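Local coordinates for phosphatidylethanolamine-binding protein (Plasmodium vivax, PDB 2GZQ) that probably binds phosphatidylethanolamine or other phosphate-bearing ligands, as a Plasmodium vivax member of the phosphatidylethanolamine-binding protein family, at residues K118-S130 / V155-R169. Residues are numbered along the deposited sequence; the frame is centred on the assembly and turned at random. Where two conformers were deposited one is given.
Sequences KNCITLLPYVGPS and VTGVPLYRGEHYITR
Leu123 and Tyr161 bring the two backbones nearest, CA to CA 5.1 Å, where the outermost strand 121-124 meets the long loop between strand 138-148 and helix 171-174. A classic beta bulge puts both Leu123 and Leu124 opposite Ala103 of strand 99-107 in the six-stranded sheet of this phosphatidylethanolamine-binding protein fold. Two waters bridge the backbones. One donates to Thr122 O and accepts from Tyr161 N; the second donates to Leu123 O and Pro159 O. Leu123 packs its CB on Val158 CG1 at 3.8 Å and its CD1 on Val155 CG2. Val155 and Val158 are the first and last residues of a type II beta turn, and both also touch Val181 of helix 178-184. Leu124 CD2 meets Ile167 CG1 at 3.7 Å. Pro125 CD sits over one face of the Tyr161 ring in a CH-pi contact, 3.5 Å from the centroid. Tyr161 CG is anti to the backbone N (chi1 -174°), which carries the ring against the proline. Gly163 N lies over the opposite face. Tyr161 OH donates to Glu164 OE2 on its anti lone pair. Arg169 grips the same carboxylate side-on, NE to OE1 at 2.8 Å and NH2 to OE2, which fixes the rotation of the guanidinium. Val127 CG1 lies over one guanidinium face. Arg169 NH2 also donates to a lone pair of Pro125 O at 2.7 Å, a bent bond (139°) tilted 23° from the guanidinium plane; NH1 adds a weak bond to the same oxygen.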
loop_
_atom_site.group_PDB
_atom_site.type_symbol
_atom_site.label_atom_id
_atom_site.label_comp_id
_atom_site.label_asym_id
_atom_site.label_seq_id
_atom_site.Cartn_x
_atom_site.Cartn_y
_atom_site.Cartn_z
ATOM N N LYS A 118 -11.380 13.273 -8.438
ATOM C CA LYS A 118 -12.489 12.931 -9.324
ATOM C C LYS A 118 -12.295 11.620 -10.053
ATOM O O LYS A 118 -13.284 11.009 -10.471
ATOM C CB LYS A 118 -12.728 14.054 -10.330
ATOM C CG LYS A 118 -11.579 14.306 -11.274
ATOM C CD LYS A 118 -11.852 15.465 -12.198
ATOM C CE LYS A 118 -10.793 15.539 -13.283
ATOM N NZ LYS A 118 -10.989 16.698 -14.187
ATOM N N ASN A 119 -11.042 11.205 -10.241
ATOM C CA ASN A 119 -10.705 10.005 -11.007
ATOM C C ASN A 119 -10.709 8.729 -10.206
ATOM O O ASN A 119 -10.662 7.642 -10.784
ATOM C CB ASN A 119 -9.320 10.185 -11.642
ATOM C CG ASN A 119 -9.243 11.391 -12.557
ATOM O OD1 ASN A 119 -8.338 12.217 -12.430
ATOM N ND2 ASN A 119 -10.184 11.493 -13.468
ATOM N N CYS A 120 -10.674 8.873 -8.889
ATOM C CA CYS A 120 -10.346 7.743 -8.041
ATOM C C CYS A 120 -11.565 6.959 -7.587
ATOM O O CYS A 120 -12.610 7.512 -7.279
ATOM C CB CYS A 120 -9.547 8.226 -6.847
ATOM S SG CYS A 120 -7.923 8.863 -7.307
ATOM N N ILE A 121 -11.412 5.656 -7.535
ATOM C CA ILE A 121 -12.383 4.751 -6.952
ATOM C C ILE A 121 -11.750 4.232 -5.680
ATOM O O ILE A 121 -10.677 3.599 -5.717
ATOM C CB ILE A 121 -12.688 3.596 -7.910
ATOM C CG1 ILE A 121 -13.173 4.108 -9.253
ATOM C CG2 ILE A 121 -13.724 2.671 -7.275
ATOM C CD1 ILE A 121 -13.514 3.031 -10.257
ATOM N N THR A 122 -12.397 4.446 -4.553
ATOM C CA THR A 122 -11.941 3.911 -3.293
ATOM C C THR A 122 -12.501 2.504 -3.074
ATOM O O THR A 122 -13.669 2.325 -2.733
ATOM C CB THR A 122 -12.267 4.860 -2.132
ATOM O OG1 THR A 122 -11.539 6.084 -2.330
ATOM C CG2 THR A 122 -11.877 4.280 -0.804
ATOM N N LEU A 123 -11.687 1.511 -3.364
ATOM C CA LEU A 123 -12.120 0.127 -3.295
ATOM C C LEU A 123 -12.181 -0.357 -1.845
ATOM O O LEU A 123 -13.034 -1.126 -1.465
ATOM C CB LEU A 123 -11.162 -0.752 -4.097
ATOM C CG LEU A 123 -11.114 -0.485 -5.591
ATOM C CD1 LEU A 123 -9.950 -1.284 -6.220
ATOM C CD2 LEU A 123 -12.406 -0.831 -6.251
ATOM N N LEU A 124 -11.266 0.143 -1.015
ATOM C CA LEU A 124 -11.298 -0.082 0.433
ATOM C C LEU A 124 -10.919 1.228 1.119
ATOM O O LEU A 124 -9.767 1.672 0.987
ATOM C CB LEU A 124 -10.326 -1.189 0.845
ATOM C CG LEU A 124 -10.690 -2.569 0.293
ATOM C CD1 LEU A 124 -9.518 -3.526 0.486
ATOM C CD2 LEU A 124 -11.939 -3.127 0.986
ATOM N N PRO A 125 -11.856 1.830 1.881
ATOM C CA PRO A 125 -11.509 3.113 2.453
ATOM C C PRO A 125 -10.461 2.956 3.556
ATOM O O PRO A 125 -10.383 1.923 4.230
ATOM C CB PRO A 125 -12.835 3.624 3.016
ATOM C CG PRO A 125 -13.647 2.397 3.280
ATOM C CD PRO A 125 -13.208 1.384 2.269
ATOM N N TYR A 126 -9.660 3.993 3.737
ATOM C CA TYR A 126 -8.558 3.983 4.687
ATOM C C TYR A 126 -9.022 3.637 6.084
ATOM O O TYR A 126 -9.939 4.294 6.616
ATOM C CB TYR A 126 -7.892 5.367 4.701
ATOM C CG TYR A 126 -6.689 5.415 5.601
ATOM C CD1 TYR A 126 -5.436 5.109 5.129
ATOM C CD2 TYR A 126 -6.818 5.754 6.940
ATOM C CE1 TYR A 126 -4.331 5.166 5.944
ATOM C CE2 TYR A 126 -5.715 5.787 7.787
ATOM C CZ TYR A 126 -4.471 5.465 7.285
ATOM O OH TYR A 126 -3.342 5.468 8.097
ATOM N N VAL A 127 -8.343 2.688 6.718
ATOM C CA VAL A 127 -8.432 2.504 8.160
ATOM C C VAL A 127 -7.014 2.419 8.669
ATOM O O VAL A 127 -6.161 1.748 8.067
ATOM C CB VAL A 127 -9.232 1.251 8.536
ATOM C CG1 VAL A 127 -10.652 1.341 8.011
ATOM C CG2 VAL A 127 -8.546 -0.013 8.036
ATOM N N GLY A 128 -6.731 3.123 9.745
ATOM C CA GLY A 128 -5.343 3.229 10.211
ATOM C C GLY A 128 -4.787 1.940 10.791
ATOM O O GLY A 128 -5.540 1.006 11.069
ATOM N N PRO A 129 -3.456 1.875 10.970
ATOM C CA PRO A 129 -2.757 0.713 11.509
ATOM C C PRO A 129 -3.376 0.119 12.722
ATOM O O PRO A 129 -3.835 0.816 13.620
ATOM C CB PRO A 129 -1.351 1.234 11.787
ATOM C CG PRO A 129 -1.163 2.306 10.778
ATOM C CD PRO A 129 -2.516 2.958 10.641
ATOM N N SER A 130 -3.341 -1.199 12.738
ATOM C CA SER A 130 -3.972 -1.983 13.769
ATOM C C SER A 130 -2.888 -2.727 14.520
ATOM O O SER A 130 -2.534 -3.852 14.156
ATOM C CB SER A 130 -4.937 -2.964 13.122
ATOM O OG SER A 130 -5.572 -3.776 14.093
ATOM N N VAL A 155 -11.365 -4.977 -10.492
ATOM C CA VAL A 155 -10.198 -5.622 -9.919
ATOM C C VAL A 155 -10.672 -6.936 -9.321
ATOM O O VAL A 155 -11.423 -6.945 -8.328
ATOM C CB VAL A 155 -9.563 -4.741 -8.840
ATOM C CG1 VAL A 155 -8.364 -5.434 -8.239
ATOM C CG2 VAL A 155 -9.223 -3.365 -9.454
ATOM N N THR A 156 -10.292 -8.043 -9.928
ATOM C CA THR A 156 -10.651 -9.340 -9.403
ATOM C C THR A 156 -10.099 -9.467 -7.979
ATOM O O THR A 156 -8.916 -9.206 -7.768
ATOM C CB THR A 156 -10.094 -10.416 -10.344
ATOM O OG1 THR A 156 -10.635 -10.198 -11.659
ATOM C CG2 THR A 156 -10.430 -11.815 -9.841
ATOM N N GLY A 157 -10.933 -9.874 -7.024
ATOM C CA GLY A 157 -10.504 -10.002 -5.641
ATOM C C GLY A 157 -10.822 -8.804 -4.765
ATOM O O GLY A 157 -10.863 -8.915 -3.527
ATOM N N VAL A 158 -11.055 -7.649 -5.386
ATOM C CA VAL A 158 -11.306 -6.426 -4.661
ATOM C C VAL A 158 -12.472 -5.685 -5.319
ATOM O O VAL A 158 -12.284 -4.727 -6.090
ATOM C CB VAL A 158 -10.066 -5.514 -4.594
ATOM C CG1 VAL A 158 -10.299 -4.439 -3.556
ATOM C CG2 VAL A 158 -8.809 -6.289 -4.251
ATOM N N PRO A 159 -13.688 -6.133 -5.008
ATOM C CA PRO A 159 -14.804 -5.542 -5.727
ATOM C C PRO A 159 -15.109 -4.128 -5.310
ATOM O O PRO A 159 -14.594 -3.637 -4.309
ATOM C CB PRO A 159 -15.976 -6.463 -5.385
ATOM C CG PRO A 159 -15.348 -7.721 -4.907
ATOM C CD PRO A 159 -14.136 -7.230 -4.147
ATOM N N LEU A 160 -15.902 -3.466 -6.115
ATOM C CA LEU A 160 -16.380 -2.150 -5.718
ATOM C C LEU A 160 -16.958 -2.189 -4.326
ATOM O O LEU A 160 -17.637 -3.125 -3.913
ATOM C CB LEU A 160 -17.407 -1.614 -6.684
ATOM C CG LEU A 160 -16.954 -1.455 -8.134
ATOM C CD1 LEU A 160 -18.124 -1.172 -9.012
ATOM C CD2 LEU A 160 -15.914 -0.374 -8.246
ATOM N N TYR A 161 -16.660 -1.159 -3.562
ATOM C CA TYR A 161 -16.937 -1.136 -2.121
ATOM C C TYR A 161 -18.442 -0.983 -1.827
ATOM O O TYR A 161 -19.145 -0.120 -2.394
ATOM C CB TYR A 161 -16.185 -0.003 -1.455
ATOM C CG TYR A 161 -16.275 0.026 0.045
ATOM C CD1 TYR A 161 -16.926 1.036 0.703
ATOM C CD2 TYR A 161 -15.621 -0.925 0.815
ATOM C CE1 TYR A 161 -16.945 1.103 2.079
ATOM C CE2 TYR A 161 -15.661 -0.891 2.185
ATOM C CZ TYR A 161 -16.317 0.135 2.822
ATOM O OH TYR A 161 -16.358 0.237 4.200
ATOM N N ARG A 162 -18.922 -1.793 -0.900
ATOM C CA ARG A 162 -20.307 -1.810 -0.432
ATOM C C ARG A 162 -20.361 -1.819 1.088
ATOM O O ARG A 162 -21.417 -2.046 1.681
ATOM C CB ARG A 162 -21.027 -3.055 -0.944
ATOM C CG ARG A 162 -21.148 -3.127 -2.428
ATOM C CD ARG A 162 -21.949 -4.347 -2.822
ATOM N NE ARG A 162 -21.153 -5.557 -2.681
ATOM C CZ ARG A 162 -21.650 -6.786 -2.549
ATOM N NH1 ARG A 162 -22.951 -6.951 -2.555
ATOM N NH2 ARG A 162 -20.850 -7.829 -2.468
ATOM N N GLY A 163 -19.250 -1.517 1.719
ATOM C CA GLY A 163 -19.175 -1.558 3.161
ATOM C C GLY A 163 -18.356 -2.723 3.683
ATOM O O GLY A 163 -18.044 -3.678 2.966
ATOM N N GLU A 164 -18.047 -2.639 4.966
ATOM C CA GLU A 164 -17.206 -3.631 5.592
ATOM C C GLU A 164 -17.843 -5.010 5.668
ATOM O O GLU A 164 -17.135 -6.016 5.766
ATOM C CB GLU A 164 -16.792 -3.172 6.976
ATOM C CG GLU A 164 -15.981 -1.888 6.989
ATOM C CD GLU A 164 -14.662 -1.974 6.226
ATOM O OE1 GLU A 164 -13.812 -2.808 6.588
ATOM O OE2 GLU A 164 -14.462 -1.182 5.272
ATOM N N HIS A 165 -19.158 -5.130 5.583
ATOM C CA HIS A 165 -19.797 -6.439 5.666
ATOM C C HIS A 165 -19.438 -7.328 4.493
ATOM O O HIS A 165 -19.486 -8.560 4.600
ATOM C CB HIS A 165 -21.317 -6.296 5.743
ATOM C CG HIS A 165 -22.037 -7.603 5.697
ATOM N ND1 HIS A 165 -22.097 -8.452 6.782
ATOM C CD2 HIS A 165 -22.703 -8.227 4.692
ATOM C CE1 HIS A 165 -22.777 -9.537 6.451
ATOM N NE2 HIS A 165 -23.154 -9.425 5.189
ATOM N N TYR A 166 -19.053 -6.739 3.372
ATOM C CA TYR A 166 -18.913 -7.498 2.145
ATOM C C TYR A 166 -17.465 -7.844 1.824
ATOM O O TYR A 166 -17.209 -8.503 0.826
ATOM C CB TYR A 166 -19.578 -6.767 0.972
ATOM C CG TYR A 166 -21.090 -6.691 1.126
ATOM C CD1 TYR A 166 -21.682 -5.515 1.564
ATOM C CD2 TYR A 166 -21.897 -7.779 0.870
ATOM C CE1 TYR A 166 -23.042 -5.423 1.720
ATOM C CE2 TYR A 166 -23.277 -7.690 1.019
ATOM C CZ TYR A 166 -23.827 -6.509 1.456
ATOM O OH TYR A 166 -25.198 -6.405 1.622
ATOM N N ILE A 167 -16.529 -7.407 2.658
ATOM C CA ILE A 167 -15.119 -7.675 2.483
ATOM C C ILE A 167 -14.480 -8.002 3.817
ATOM O O ILE A 167 -15.090 -7.832 4.864
ATOM C CB ILE A 167 -14.386 -6.477 1.776
ATOM C CG1 ILE A 167 -14.592 -5.149 2.497
ATOM C CG2 ILE A 167 -14.855 -6.367 0.343
ATOM C CD1 ILE A 167 -13.753 -4.940 3.729
ATOM N N THR A 168 -13.248 -8.481 3.787
ATOM C CA THR A 168 -12.455 -8.590 4.998
ATOM C C THR A 168 -11.094 -7.977 4.725
ATOM O O THR A 168 -10.563 -8.087 3.632
ATOM C CB THR A 168 -12.302 -10.022 5.515
ATOM O OG1 THR A 168 -11.513 -9.977 6.720
ATOM C CG2 THR A 168 -11.693 -10.950 4.498
ATOM N N ARG A 169 -10.516 -7.299 5.707
ATOM C CA ARG A 169 -9.182 -6.754 5.516
ATOM C C ARG A 169 -8.077 -7.746 5.849
ATOM O O ARG A 169 -6.939 -7.538 5.477
ATOM C CB ARG A 169 -9.054 -5.437 6.270
ATOM C CG ARG A 169 -9.993 -4.401 5.696
ATOM C CD ARG A 169 -10.224 -3.224 6.610
ATOM N NE ARG A 169 -11.117 -2.253 5.978
ATOM C CZ ARG A 169 -10.722 -1.240 5.219
ATOM N NH1 ARG A 169 -9.430 -1.001 4.998
ATOM N NH2 ARG A 169 -11.632 -0.450 4.675
HETATM O O HOH W 1 -15.211 1.004 -4.725
HETATM O O HOH W 2 -14.617 -3.404 -1.263
#